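Local coordinates for protein probable enoyl-CoA hydratase/isomerase (Pseudomonas aeruginosa, PDB 7BOR) that binds coenzyme A in a crotonase-type fold and probably isomerises the double bond of delta(3)-enoyl-CoA substrates to the delta(2) position, at residues Lys23-Thr28 with Cys59-Asp65. Residues are numbered along the deposited sequence; the frame is centred on the assembly and turned at random.
Sequences KKNALT and CFTSGND. With COA (coenzyme A), chain C.
The carbonyl O of Lys24 accepts two hydrogen bonds from Ser62: the backbone N arrives almost head-on at 2.8 Å from Lys24 O, while Ser62 OG, set between its backbone N and carbonyl carbon (chi1 51°), reaches the same oxygen from above the carbonyl plane. Thr61 OG1 donates to Asn25 O at 2.6 Å and, as an ST turn, accepts from Gly63 N; a hydroxyl can do both, which suits threonine. Asn25 uses both ends of its carboxamide: ND2 donates to Phe60 O, near the carboxamide plane, and OD1 accepts from Arg20 N. Leu27 N to Gly63 O and Asp65 N to Leu27 O form a single beta bridge. These loops of the crotonase fold, following strands 13-18 and 50-54, contribute part of the coenzyme A pocket, which Ile66 and Arg248 help complete. Ala26 CB, small enough for a flat base to approach, sits 3.5 Å from adenine C6A; adenine N6A donates to Asn64 O, and pantetheine N4P to Ser62 O at 2.7 Å. At Gly63 a CB would press on Ser62 O and N4P. Further out, Asp65 OD1 and Thr28 OG1 accept first-turn N-H groups, N-capping helices 66-71 and 29-44, while Arg20 NH1 salt-bridges Asp65 OD2 and hydrogen-bonds to Ala26 O.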
loop_
_atom_site.group_PDB
_atom_site.type_symbol
_atom_site.label_atom_id
_atom_site.label_comp_id
_atom_site.label_asym_id
_atom_site.label_seq_id
_atom_site.Cartn_x
_atom_site.Cartn_y
_atom_site.Cartn_z
ATOM N N LYS A 23 -7.761 -5.127 14.992
ATOM C CA LYS A 23 -6.752 -5.967 14.362
ATOM C C LYS A 23 -5.672 -5.134 13.676
ATOM O O LYS A 23 -5.014 -5.602 12.753
ATOM C CB LYS A 23 -7.403 -6.927 13.368
ATOM C CG LYS A 23 -8.299 -8.004 14.020
ATOM C CD LYS A 23 -7.581 -8.672 15.199
ATOM C CE LYS A 23 -8.399 -9.793 15.869
ATOM N NZ LYS A 23 -8.369 -11.055 15.093
ATOM N N LYS A 24 -5.466 -3.907 14.131
ATOM C CA LYS A 24 -4.470 -3.024 13.536
ATOM C C LYS A 24 -4.665 -2.857 12.036
ATOM O O LYS A 24 -3.689 -2.757 11.281
ATOM C CB LYS A 24 -3.057 -3.518 13.856
ATOM C CG LYS A 24 -2.773 -3.630 15.343
ATOM C CD LYS A 24 -3.256 -2.382 16.094
ATOM C CE LYS A 24 -2.176 -1.704 16.916
ATOM N NZ LYS A 24 -2.409 -0.211 17.009
ATOM N N ASN A 25 -5.940 -2.853 11.623
ATOM C CA ASN A 25 -6.363 -2.737 10.232
ATOM C C ASN A 25 -5.770 -3.821 9.325
ATOM O O ASN A 25 -5.547 -3.588 8.122
ATOM C CB ASN A 25 -6.044 -1.334 9.671
ATOM C CG ASN A 25 -6.945 -0.236 10.280
ATOM O OD1 ASN A 25 -8.045 -0.510 10.746
ATOM N ND2 ASN A 25 -6.468 1.007 10.266
ATOM N N ALA A 26 -5.551 -5.012 9.877
ATOM C CA ALA A 26 -5.045 -6.139 9.088
ATOM C C ALA A 26 -6.010 -6.453 7.961
ATOM O O ALA A 26 -7.225 -6.479 8.164
ATOM C CB ALA A 26 -4.834 -7.357 9.979
ATOM N N LEU A 27 -5.477 -6.642 6.762
ATOM C CA LEU A 27 -6.304 -6.668 5.564
ATOM C C LEU A 27 -6.781 -8.083 5.230
ATOM O O LEU A 27 -5.975 -8.946 4.855
ATOM C CB LEU A 27 -5.530 -6.104 4.378
ATOM C CG LEU A 27 -5.028 -4.664 4.527
ATOM C CD1 LEU A 27 -4.048 -4.395 3.451
ATOM C CD2 LEU A 27 -6.216 -3.788 4.391
ATOM N N THR A 28 -8.099 -8.266 5.259
ATOM C CA THR A 28 -8.782 -9.511 4.910
ATOM C C THR A 28 -9.169 -9.576 3.429
ATOM O O THR A 28 -9.118 -8.587 2.694
ATOM C CB THR A 28 -10.044 -9.664 5.752
ATOM O OG1 THR A 28 -10.988 -8.683 5.310
ATOM C CG2 THR A 28 -9.709 -9.500 7.244
ATOM N N CYS A 59 -3.524 4.505 13.029
ATOM C CA CYS A 59 -3.047 3.234 12.481
ATOM C C CYS A 59 -3.299 3.225 10.989
ATOM O O CYS A 59 -4.365 3.636 10.539
ATOM C CB CYS A 59 -3.733 2.016 13.158
ATOM S SG CYS A 59 -3.136 0.340 12.580
ATOM N N PHE A 60 -2.306 2.788 10.216
ATOM C CA PHE A 60 -2.549 2.642 8.784
ATOM C C PHE A 60 -2.978 1.181 8.487
ATOM O O PHE A 60 -4.181 0.903 8.409
ATOM C CB PHE A 60 -1.321 3.090 7.983
ATOM C CG PHE A 60 -1.556 3.163 6.490
ATOM C CD1 PHE A 60 -2.479 4.047 5.944
ATOM C CD2 PHE A 60 -0.836 2.348 5.611
ATOM C CE1 PHE A 60 -2.679 4.090 4.559
ATOM C CE2 PHE A 60 -1.036 2.401 4.229
ATOM C CZ PHE A 60 -1.952 3.266 3.699
ATOM N N THR A 61 -2.042 0.225 8.403
ATOM C CA THR A 61 -2.425 -1.198 8.367
ATOM C C THR A 61 -1.234 -2.069 8.746
ATOM O O THR A 61 -0.108 -1.803 8.324
ATOM C CB THR A 61 -2.944 -1.615 6.975
ATOM O OG1 THR A 61 -3.263 -3.024 6.943
ATOM C CG2 THR A 61 -1.891 -1.361 5.908
ATOM N N SER A 62 -1.488 -3.118 9.516
ATOM C CA SER A 62 -0.442 -4.099 9.807
ATOM C C SER A 62 -0.224 -5.063 8.647
ATOM O O SER A 62 0.553 -6.019 8.774
ATOM C CB SER A 62 -0.751 -4.867 11.109
ATOM O OG SER A 62 -2.064 -5.421 11.156
ATOM N N GLY A 63 -0.846 -4.804 7.499
ATOM C CA GLY A 63 -0.614 -5.620 6.338
ATOM C C GLY A 63 -1.607 -6.763 6.293
ATOM O O GLY A 63 -2.647 -6.787 6.988
ATOM N N ASN A 64 -1.256 -7.741 5.464
ATOM C CA ASN A 64 -2.137 -8.873 5.200
ATOM C C ASN A 64 -2.573 -9.543 6.490
ATOM O O ASN A 64 -1.792 -9.710 7.423
ATOM C CB ASN A 64 -1.443 -9.894 4.297
ATOM C CG ASN A 64 -2.384 -10.525 3.324
ATOM O OD1 ASN A 64 -2.436 -10.133 2.159
ATOM N ND2 ASN A 64 -3.148 -11.506 3.787
ATOM N N ASP A 65 -3.846 -9.913 6.546
ATOM C CA ASP A 65 -4.294 -10.768 7.636
ATOM C C ASP A 65 -3.523 -12.086 7.604
ATOM O O ASP A 65 -3.558 -12.800 6.600
ATOM C CB ASP A 65 -5.785 -11.019 7.498
ATOM C CG ASP A 65 -6.372 -11.605 8.747
ATOM O OD1 ASP A 65 -5.919 -12.697 9.134
ATOM O OD2 ASP A 65 -7.261 -10.972 9.356
HETATM N N1A COA C . -2.850 -10.428 10.943
HETATM C C2A COA C . -3.706 -10.995 11.839
HETATM N N3A COA C . -3.910 -10.448 13.075
HETATM C C4A COA C . -3.241 -9.317 13.357
HETATM C C5A COA C . -2.391 -8.736 12.485
HETATM C C6A COA C . -2.191 -9.314 11.249
HETATM N N6A COA C . -1.321 -8.819 10.172
HETATM N N7A COA C . -1.860 -7.618 13.054
HETATM C C8A COA C . -2.370 -7.491 14.299
HETATM N N9A COA C . -3.177 -8.537 14.435
HETATM C C1B COA C . -3.946 -8.665 15.690
HETATM C C2B COA C . -3.139 -9.366 16.901
HETATM O O2B COA C . -3.059 -10.820 16.617
HETATM C C3B COA C . -3.901 -9.020 17.900
HETATM O O3B COA C . -5.140 -9.843 17.927
HETATM P P3B COA C . -6.018 -10.049 19.278
HETATM O O7A COA C . -6.131 -8.759 20.065
HETATM O O8A COA C . -5.329 -11.112 20.090
HETATM O O9A COA C . -7.394 -10.463 18.848
HETATM C C4B COA C . -4.390 -7.575 17.628
HETATM O O4B COA C . -4.392 -7.494 16.087
HETATM C C5B COA C . -3.563 -6.561 18.162
HETATM O O5B COA C . -2.349 -6.686 17.493
HETATM P P1A COA C . -0.964 -6.558 18.351
HETATM O O1A COA C . 0.212 -7.164 17.613
HETATM O O2A COA C . -1.043 -7.178 19.728
HETATM O O3A COA C . -0.780 -4.933 18.555
HETATM P P2A COA C . 0.763 -4.356 18.659
HETATM O O4A COA C . 0.661 -2.879 19.027
HETATM O O5A COA C . 1.438 -5.229 19.674
HETATM O O6A COA C . 1.589 -4.589 17.236
HETATM C CBP COA C . 2.055 -4.430 14.889
HETATM C CCP COA C . 1.275 -3.781 16.090
HETATM C CDP COA C . 1.439 -3.925 13.536
HETATM C CEP COA C . 3.555 -4.048 14.950
HETATM C CAP COA C . 1.876 -5.964 15.128
HETATM O OAP COA C . 0.507 -6.209 15.235
HETATM C C9P COA C . 2.402 -6.817 13.974
HETATM O O9P COA C . 3.571 -6.994 13.791
HETATM N N8P COA C . 1.363 -7.432 13.120
HETATM C C7P COA C . 1.708 -8.268 11.968
HETATM C C6P COA C . 2.548 -7.469 10.926
HETATM C C5P COA C . 2.813 -8.466 9.753
HETATM O O5P COA C . 3.601 -9.343 9.833
HETATM N N4P COA C . 2.053 -8.274 8.531
HETATM C C3P COA C . 2.224 -9.199 7.438
HETATM C C2P COA C . 3.474 -8.876 6.662
HETATM S S1P COA C . 3.480 -10.111 5.341
#